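Long-range contact in uncharacterized protein (Methanothermobacter thermautotrophicus, PDB 1IHN), which is of unknown function but belongs to the DUF498 family and has a compact alpha/beta fold: residues A[57-71]-A[98-112]. Residues are numbered along the deposited sequence; the frame is centred on the assembly and turned at random.
Sequences LLEEKPESIIIGSGV and ERSAGRRVAAIIHVT
Arg-104 reaches across to the turn that follows helix 52-58 and uses two of its N-H groups there: NH2 meets Glu-60 O at 2.6 Å, in the carbonyl plane, and NE meets Lys-61 O at 3.1 Å from above that carbonyl. Both oxygens lie at the edge of the guanidinium, close to its plane, so the pair fixes the rotation of the group; a bend at chi3 (72°) swings it over to them. The backbone of Arg-104 is gripped as well. Its N binds Glu-63 OE1 (2.6 Å) on the anti side of the carboxylate, and its O accepts from Glu-63 N at 2.8 Å. Glu-63 OE2 forms a salt bridge with Arg-103 NH1, though the hydrogen bond within it is weak and bent.

From here strands 64-68 and 105-109 run parallel, neighbours in the mixed sheet. Ala-106 and Ile-108 each give their N-H to one residue and their carbonyl to another: Ser-64 O and Ile-66 N for the first, Ile-66 O and Gly-68 N for the second. His-110 N carries the pattern past the strands to Gly-68 O (2.9 Å), and a weak bond from Val-71 N to Thr-112 O follows; His-110 ND1 bonds Asp-22.

On the sheet face that carries Ser-64 and Ile-66, Glu-98 of helix 88-100 reaches in, and its OE1 accepts from Ser-64 OG at 2.7 Å on the syn side; Ile-66 CD1 packs beside the carboxylate, 3.9 Å from Glu-98 OE1. A leucine in place of Glu-98 would probably leave the Ser-64 hydroxyl without this acceptor. On the opposite face Leu-57 CD1 rests on Ile-108 CG1 at 3.7 Å. Backbone bonds thus fix the strands' register, while charged side chains, spent largely on main-chain groups, fasten the loops entering them.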
ATOM      1  N   LEU A  57      -6.080  -3.872   7.972  1.00 41.10           N
ATOM      2  CA  LEU A  57      -5.245  -2.807   8.514  1.00 41.78           C
ATOM      3  C   LEU A  57      -5.942  -2.013   9.616  1.00 42.81           C
ATOM      4  O   LEU A  57      -5.302  -1.579  10.572  1.00 40.08           O
ATOM      5  CB  LEU A  57      -4.804  -1.856   7.397  1.00 40.78           C
ATOM      6  CG  LEU A  57      -3.866  -2.465   6.347  1.00 39.61           C
ATOM      7  CD1 LEU A  57      -3.486  -1.402   5.316  1.00 32.02           C
ATOM      8  CD2 LEU A  57      -2.614  -3.024   7.036  1.00 26.83           C
ATOM      9  N   LEU A  58      -7.252  -1.837   9.482  1.00 45.79           N
ATOM     10  CA  LEU A  58      -8.035  -1.087  10.456  1.00 49.87           C
ATOM     11  C   LEU A  58      -7.916  -1.660  11.865  1.00 50.41           C
ATOM     12  O   LEU A  58      -8.103  -0.951  12.855  1.00 49.63           O
ATOM     13  CB  LEU A  58      -9.506  -1.062  10.030  1.00 52.12           C
ATOM     14  CG  LEU A  58      -9.788  -0.464   8.650  1.00 55.73           C
ATOM     15  CD1 LEU A  58     -11.265  -0.600   8.323  1.00 55.04           C
ATOM     16  CD2 LEU A  58      -9.364   0.997   8.624  1.00 57.34           C
ATOM     17  N   GLU A  59      -7.595  -2.946  11.947  1.00 51.22           N
ATOM     18  CA  GLU A  59      -7.455  -3.629  13.230  1.00 51.77           C
ATOM     19  C   GLU A  59      -6.188  -3.182  13.962  1.00 48.39           C
ATOM     20  O   GLU A  59      -6.137  -3.160  15.193  1.00 46.14           O
ATOM     21  CB  GLU A  59      -7.408  -5.139  12.994  1.00 58.82           C
ATOM     22  CG  GLU A  59      -8.498  -5.643  12.060  1.00 68.77           C
ATOM     23  CD  GLU A  59      -8.261  -7.070  11.598  1.00 80.24           C
ATOM     24  OE1 GLU A  59      -7.201  -7.327  10.984  1.00 85.01           O
ATOM     25  OE2 GLU A  59      -9.132  -7.932  11.842  1.00 85.07           O
ATOM     26  N   GLU A  60      -5.164  -2.832  13.193  1.00 45.16           N
ATOM     27  CA  GLU A  60      -3.895  -2.391  13.752  1.00 43.59           C
ATOM     28  C   GLU A  60      -3.980  -0.952  14.245  1.00 44.18           C
ATOM     29  O   GLU A  60      -3.010  -0.411  14.776  1.00 39.54           O
ATOM     30  CB  GLU A  60      -2.801  -2.518  12.693  1.00 40.32           C
ATOM     31  CG  GLU A  60      -2.382  -3.952  12.422  1.00 37.89           C
ATOM     32  CD  GLU A  60      -1.706  -4.123  11.074  1.00 38.39           C
ATOM     33  OE1 GLU A  60      -0.825  -3.305  10.727  1.00 39.61           O
ATOM     34  OE2 GLU A  60      -2.057  -5.087  10.363  1.00 41.43           O
ATOM     35  N   LYS A  61      -5.149  -0.343  14.060  1.00 43.81           N
ATOM     36  CA  LYS A  61      -5.392   1.033  14.475  1.00 46.89           C
ATOM     37  C   LYS A  61      -4.283   2.003  14.084  1.00 47.68           C
ATOM     38  O   LYS A  61      -3.614   2.581  14.943  1.00 47.89           O
ATOM     39  CB  LYS A  61      -5.633   1.095  15.984  1.00 51.79           C
ATOM     40  CG  LYS A  61      -7.073   0.782  16.375  1.00 60.76           C
ATOM     41  CD  LYS A  61      -7.227   0.601  17.875  1.00 68.20           C
ATOM     42  CE  LYS A  61      -6.518  -0.659  18.353  1.00 72.94           C
ATOM     43  NZ  LYS A  61      -6.718  -0.898  19.810  1.00 76.18           N
ATOM     44  N   PRO A  62      -4.070   2.187  12.771  1.00 43.93           N
ATOM     45  CA  PRO A  62      -3.036   3.100  12.285  1.00 41.14           C
ATOM     46  C   PRO A  62      -3.540   4.540  12.307  1.00 41.15           C
ATOM     47  O   PRO A  62      -4.744   4.782  12.299  1.00 36.27           O
ATOM     48  CB  PRO A  62      -2.781   2.600  10.867  1.00 43.31           C
ATOM     49  CG  PRO A  62      -4.145   2.154  10.437  1.00 41.92           C
ATOM     50  CD  PRO A  62      -4.664   1.421  11.659  1.00 40.89           C
ATOM     51  N   GLU A  63      -2.612   5.490  12.338  1.00 43.14           N
ATOM     52  CA  GLU A  63      -2.961   6.906  12.350  1.00 44.42           C
ATOM     53  C   GLU A  63      -3.036   7.390  10.908  1.00 44.53           C
ATOM     54  O   GLU A  63      -3.491   8.502  10.630  1.00 45.11           O
ATOM     55  CB  GLU A  63      -1.892   7.710  13.094  1.00 48.03           C
ATOM     56  CG  GLU A  63      -1.660   7.275  14.528  1.00 54.38           C
ATOM     57  CD  GLU A  63      -0.405   7.887  15.116  1.00 55.73           C
ATOM     58  OE1 GLU A  63       0.685   7.655  14.554  1.00 58.58           O
ATOM     59  OE2 GLU A  63      -0.504   8.598  16.137  1.00 64.76           O
ATOM     60  N   SER A  64      -2.579   6.544   9.993  1.00 43.25           N
ATOM     61  CA  SER A  64      -2.579   6.888   8.583  1.00 35.68           C
ATOM     62  C   SER A  64      -2.391   5.674   7.694  1.00 35.32           C
ATOM     63  O   SER A  64      -1.535   4.819   7.946  1.00 30.10           O
ATOM     64  CB  SER A  64      -1.464   7.900   8.295  1.00 38.54           C
ATOM     65  OG  SER A  64      -1.282   8.095   6.901  1.00 40.54           O
ATOM     66  N   ILE A  65      -3.200   5.610   6.643  1.00 37.30           N
ATOM     67  CA  ILE A  65      -3.118   4.525   5.686  1.00 33.24           C
ATOM     68  C   ILE A  65      -2.760   5.120   4.340  1.00 33.99           C
ATOM     69  O   ILE A  65      -3.467   5.985   3.825  1.00 34.67           O
ATOM     70  CB  ILE A  65      -4.452   3.766   5.551  1.00 30.21           C
ATOM     71  CG1 ILE A  65      -4.744   2.983   6.837  1.00 30.33           C
ATOM     72  CG2 ILE A  65      -4.383   2.828   4.356  1.00 31.55           C
ATOM     73  CD1 ILE A  65      -6.026   2.162   6.795  1.00 28.57           C
ATOM     74  N   ILE A  66      -1.651   4.659   3.777  1.00 33.55           N
ATOM     75  CA  ILE A  66      -1.207   5.140   2.487  1.00 27.44           C
ATOM     76  C   ILE A  66      -1.416   4.053   1.452  1.00 30.85           C
ATOM     77  O   ILE A  66      -1.057   2.896   1.666  1.00 30.01           O
ATOM     78  CB  ILE A  66       0.287   5.516   2.516  1.00 35.42           C
ATOM     79  CG1 ILE A  66       0.529   6.597   3.576  1.00 32.72           C
ATOM     80  CG2 ILE A  66       0.727   5.991   1.136  1.00 24.28           C
ATOM     81  CD1 ILE A  66       1.969   7.038   3.700  1.00 36.84           C
ATOM     82  N   ILE A  67      -2.005   4.430   0.328  1.00 31.63           N
ATOM     83  CA  ILE A  67      -2.248   3.490  -0.748  1.00 29.20           C
ATOM     84  C   ILE A  67      -1.456   3.911  -1.975  1.00 29.58           C
ATOM     85  O   ILE A  67      -1.637   5.016  -2.494  1.00 27.48           O
ATOM     86  CB  ILE A  67      -3.744   3.432  -1.110  1.00 29.96           C
ATOM     87  CG1 ILE A  67      -4.539   2.915   0.090  1.00 28.22           C
ATOM     88  CG2 ILE A  67      -3.961   2.545  -2.336  1.00 29.19           C
ATOM     89  CD1 ILE A  67      -6.030   2.866  -0.135  1.00 37.82           C
ATOM     90  N   GLY A  68      -0.556   3.038  -2.411  1.00 28.22           N
ATOM     91  CA  GLY A  68       0.225   3.312  -3.599  1.00 25.64           C
ATOM     92  C   GLY A  68      -0.582   2.803  -4.778  1.00 29.87           C
ATOM     93  O   GLY A  68      -0.668   1.589  -5.004  1.00 24.56           O
ATOM     94  N   SER A  69      -1.186   3.727  -5.526  1.00 30.39           N
ATOM     95  CA  SER A  69      -2.014   3.375  -6.674  1.00 29.87           C
ATOM     96  C   SER A  69      -1.218   2.834  -7.876  1.00 33.43           C
ATOM     97  O   SER A  69      -1.776   2.639  -8.968  1.00 36.13           O
ATOM     98  CB  SER A  69      -2.856   4.582  -7.104  1.00 33.13           C
ATOM     99  OG  SER A  69      -2.011   5.673  -7.438  1.00 36.54           O
ATOM    100  N   GLY A  70       0.065   2.594  -7.668  1.00 36.95           N
ATOM    101  CA  GLY A  70       0.927   1.967  -8.699  1.00 37.60           C
ATOM    102  C   GLY A  70       1.811   2.976  -9.432  1.00 40.89           C
ATOM    103  O   GLY A  70       1.732   4.188  -9.198  1.00 35.83           O
ATOM    104  N   VAL A  71       2.635   2.404 -10.298  1.00 45.34           N
ATOM    105  CA  VAL A  71       3.542   3.159 -11.170  1.00 52.04           C
ATOM    106  C   VAL A  71       2.732   3.619 -12.397  1.00 60.34           C
ATOM    107  O   VAL A  71       2.427   2.819 -13.289  1.00 59.61           O
ATOM    108  CB  VAL A  71       4.716   2.259 -11.588  1.00 51.22           C
ATOM    109  CG1 VAL A  71       5.716   2.964 -12.506  1.00 56.40           C
ATOM    110  CG2 VAL A  71       5.539   1.746 -10.400  1.00 50.47           C
ATOM    111  N   GLU A  98       6.104   9.848   7.331  1.00 42.95           N
ATOM    112  CA  GLU A  98       5.342   9.571   8.542  1.00 42.58           C
ATOM    113  C   GLU A  98       6.007   8.540   9.446  1.00 41.58           C
ATOM    114  O   GLU A  98       6.039   8.707  10.665  1.00 43.72           O
ATOM    115  CB  GLU A  98       3.930   9.129   8.158  1.00 42.05           C
ATOM    116  CG  GLU A  98       3.082  10.269   7.617  1.00 43.55           C
ATOM    117  CD  GLU A  98       1.918   9.795   6.774  1.00 54.61           C
ATOM    118  OE1 GLU A  98       1.305   8.767   7.127  1.00 60.05           O
ATOM    119  OE2 GLU A  98       1.607  10.458   5.761  1.00 57.88           O
ATOM    120  N   ARG A  99       6.539   7.476   8.856  1.00 42.98           N
ATOM    121  CA  ARG A  99       7.218   6.446   9.635  1.00 41.64           C
ATOM    122  C   ARG A  99       8.428   7.099  10.313  1.00 42.37           C
ATOM    123  O   ARG A  99       8.707   6.845  11.481  1.00 36.56           O
ATOM    124  CB  ARG A  99       7.663   5.301   8.720  1.00 38.29           C
ATOM    125  CG  ARG A  99       8.413   4.161   9.405  1.00 43.97           C
ATOM    126  CD  ARG A  99       7.590   3.470  10.479  1.00 40.70           C
ATOM    127  NE  ARG A  99       7.390   4.334  11.634  1.00 58.11           N
ATOM    128  CZ  ARG A  99       6.895   3.928  12.797  1.00 67.07           C
ATOM    129  NH1 ARG A  99       6.544   2.658  12.965  1.00 76.19           N
ATOM    130  NH2 ARG A  99       6.760   4.790  13.796  1.00 67.10           N
ATOM    131  N   SER A 100       9.131   7.958   9.578  1.00 44.39           N
ATOM    132  CA  SER A 100      10.290   8.660  10.127  1.00 50.29           C
ATOM    133  C   SER A 100       9.882   9.543  11.303  1.00 51.29           C
ATOM    134  O   SER A 100      10.638   9.706  12.260  1.00 48.36           O
ATOM    135  CB  SER A 100      10.957   9.527   9.056  1.00 50.43           C
ATOM    136  OG  SER A 100      11.691   8.735   8.142  1.00 54.37           O
ATOM    137  N   ALA A 101       8.683  10.112  11.230  1.00 51.16           N
ATOM    138  CA  ALA A 101       8.193  10.971  12.298  1.00 51.09           C
ATOM    139  C   ALA A 101       7.640  10.159  13.470  1.00 50.83           C
ATOM    140  O   ALA A 101       7.231  10.725  14.478  1.00 55.68           O
ATOM    141  CB  ALA A 101       7.124  11.912  11.760  1.00 45.70           C
ATOM    142  N   GLY A 102       7.623   8.836  13.331  1.00 50.42           N
ATOM    143  CA  GLY A 102       7.122   7.983  14.398  1.00 49.06           C
ATOM    144  C   GLY A 102       5.643   7.621  14.343  1.00 51.40           C
ATOM    145  O   GLY A 102       5.134   6.971  15.260  1.00 51.87           O
ATOM    146  N   ARG A 103       4.948   8.024  13.280  1.00 49.29           N
ATOM    147  CA  ARG A 103       3.519   7.734  13.138  1.00 47.33           C
ATOM    148  C   ARG A 103       3.205   6.263  12.876  1.00 42.64           C
ATOM    149  O   ARG A 103       3.966   5.572  12.200  1.00 43.55           O
ATOM    150  CB  ARG A 103       2.915   8.562  11.999  1.00 51.47           C
ATOM    151  CG  ARG A 103       2.940  10.070  12.203  1.00 59.54           C
ATOM    152  CD  ARG A 103       2.446  10.450  13.588  1.00 62.75           C
ATOM    153  NE  ARG A 103       3.533  10.454  14.566  1.00 67.83           N
ATOM    154  CZ  ARG A 103       3.357  10.344  15.879  1.00 68.68           C
ATOM    155  NH1 ARG A 103       2.135  10.213  16.374  1.00 75.72           N
ATOM    156  NH2 ARG A 103       4.401  10.372  16.697  1.00 70.87           N
ATOM    157  N   ARG A 104       2.089   5.787  13.427  1.00 41.83           N
ATOM    158  CA  ARG A 104       1.659   4.404  13.204  1.00 42.39           C
ATOM    159  C   ARG A 104       1.119   4.412  11.780  1.00 39.95           C
ATOM    160  O   ARG A 104      -0.042   4.758  11.551  1.00 35.36           O
ATOM    161  CB  ARG A 104       0.530   4.005  14.162  1.00 41.00           C
ATOM    162  CG  ARG A 104       0.956   3.760  15.598  1.00 50.26           C
ATOM    163  CD  ARG A 104      -0.248   3.457  16.491  1.00 49.31           C
ATOM    164  NE  ARG A 104      -0.841   2.141  16.254  1.00 50.09           N
ATOM    165  CZ  ARG A 104      -0.268   0.985  16.584  1.00 49.76           C
ATOM    166  NH1 ARG A 104       0.924   0.970  17.164  1.00 56.64           N
ATOM    167  NH2 ARG A 104      -0.896  -0.160  16.352  1.00 44.33           N
ATOM    168  N   VAL A 105       1.969   4.050  10.827  1.00 39.28           N
ATOM    169  CA  VAL A 105       1.575   4.046   9.424  1.00 36.54           C
ATOM    170  C   VAL A 105       1.522   2.645   8.831  1.00 32.85           C
ATOM    171  O   VAL A 105       2.308   1.772   9.188  1.00 29.13           O
ATOM    172  CB  VAL A 105       2.551   4.890   8.571  1.00 40.08           C
ATOM    173  CG1 VAL A 105       1.964   5.129   7.183  1.00 33.12           C
ATOM    174  CG2 VAL A 105       2.845   6.201   9.266  1.00 42.96           C
ATOM    175  N   ALA A 106       0.580   2.449   7.918  1.00 36.49           N
ATOM    176  CA  ALA A 106       0.403   1.184   7.230  1.00 34.27           C
ATOM    177  C   ALA A 106       0.178   1.534   5.765  1.00 32.83           C
ATOM    178  O   ALA A 106      -0.244   2.647   5.446  1.00 30.07           O
ATOM    179  CB  ALA A 106      -0.797   0.442   7.790  1.00 31.94           C
ATOM    180  N   ALA A 107       0.456   0.595   4.872  1.00 28.62           N
ATOM    181  CA  ALA A 107       0.272   0.864   3.457  1.00 27.48           C
ATOM    182  C   ALA A 107      -0.036  -0.363   2.621  1.00 25.79           C
ATOM    183  O   ALA A 107       0.232  -1.496   3.017  1.00 28.73           O
ATOM    184  CB  ALA A 107       1.517   1.564   2.899  1.00 23.23           C
ATOM    185  N   ILE A 108      -0.636  -0.110   1.466  1.00 22.16           N
ATOM    186  CA  ILE A 108      -0.949  -1.142   0.496  1.00 21.90           C
ATOM    187  C   ILE A 108      -0.339  -0.549  -0.764  1.00 25.81           C
ATOM    188  O   ILE A 108      -0.738   0.528  -1.210  1.00 24.22           O
ATOM    189  CB  ILE A 108      -2.469  -1.339   0.298  1.00 24.08           C
ATOM    190  CG1 ILE A 108      -3.115  -1.794   1.611  1.00 19.33           C
ATOM    191  CG2 ILE A 108      -2.707  -2.359  -0.805  1.00 16.28           C
ATOM    192  CD1 ILE A 108      -4.592  -2.137   1.506  1.00 32.57           C
ATOM    193  N   ILE A 109       0.646  -1.247  -1.314  1.00 25.48           N
ATOM    194  CA  ILE A 109       1.357  -0.788  -2.491  1.00 28.29           C
ATOM    195  C   ILE A 109       1.103  -1.625  -3.734  1.00 27.18           C
ATOM    196  O   ILE A 109       1.174  -2.852  -3.696  1.00 29.16           O
ATOM    197  CB  ILE A 109       2.881  -0.793  -2.234  1.00 32.45           C
ATOM    198  CG1 ILE A 109       3.212   0.047  -0.994  1.00 21.91           C
ATOM    199  CG2 ILE A 109       3.619  -0.313  -3.480  1.00 28.55           C
ATOM    200  CD1 ILE A 109       2.976   1.537  -1.153  1.00 28.27           C
ATOM    201  N   HIS A 110       0.817  -0.939  -4.836  1.00 29.75           N
ATOM    202  CA  HIS A 110       0.593  -1.582  -6.129  1.00 32.54           C
ATOM    203  C   HIS A 110       1.866  -1.276  -6.919  1.00 35.80           C
ATOM    204  O   HIS A 110       2.191  -0.108  -7.148  1.00 33.34           O
ATOM    205  CB  HIS A 110      -0.635  -0.968  -6.809  1.00 34.85           C
ATOM    206  CG  HIS A 110      -0.966  -1.573  -8.139  1.00 40.26           C
ATOM    207  ND1 HIS A 110      -1.100  -2.930  -8.330  1.00 35.34           N
ATOM    208  CD2 HIS A 110      -1.241  -0.994  -9.333  1.00 40.95           C
ATOM    209  CE1 HIS A 110      -1.447  -3.164  -9.584  1.00 33.83           C
ATOM    210  NE2 HIS A 110      -1.539  -2.008 -10.214  1.00 40.55           N
ATOM    211  N   VAL A 111       2.590  -2.315  -7.325  1.00 36.20           N
ATOM    212  CA  VAL A 111       3.847  -2.117  -8.050  1.00 44.56           C
ATOM    213  C   VAL A 111       3.784  -1.891  -9.560  1.00 47.55           C
ATOM    214  O   VAL A 111       4.785  -1.511 -10.163  1.00 50.55           O
ATOM    215  CB  VAL A 111       4.828  -3.283  -7.785  1.00 44.41           C
ATOM    216  CG1 VAL A 111       5.286  -3.244  -6.338  1.00 42.49           C
ATOM    217  CG2 VAL A 111       4.158  -4.618  -8.104  1.00 40.42           C
ATOM    218  N   THR A 112       2.628  -2.123 -10.173  1.00 50.45           N
ATOM    219  CA  THR A 112       2.485  -1.923 -11.614  1.00 49.83           C
ATOM    220  C   THR A 112       1.447  -0.841 -11.894  1.00 54.16           C
ATOM    221  O   THR A 112       1.057  -0.100 -10.993  1.00 55.60           O
ATOM    222  CB  THR A 112       2.046  -3.222 -12.328  1.00 42.21           C
ATOM    223  OG1 THR A 112       0.798  -3.670 -11.786  1.00 42.47           O
ATOM    224  CG2 THR A 112       3.089  -4.312 -12.149  1.00 37.84           C
TER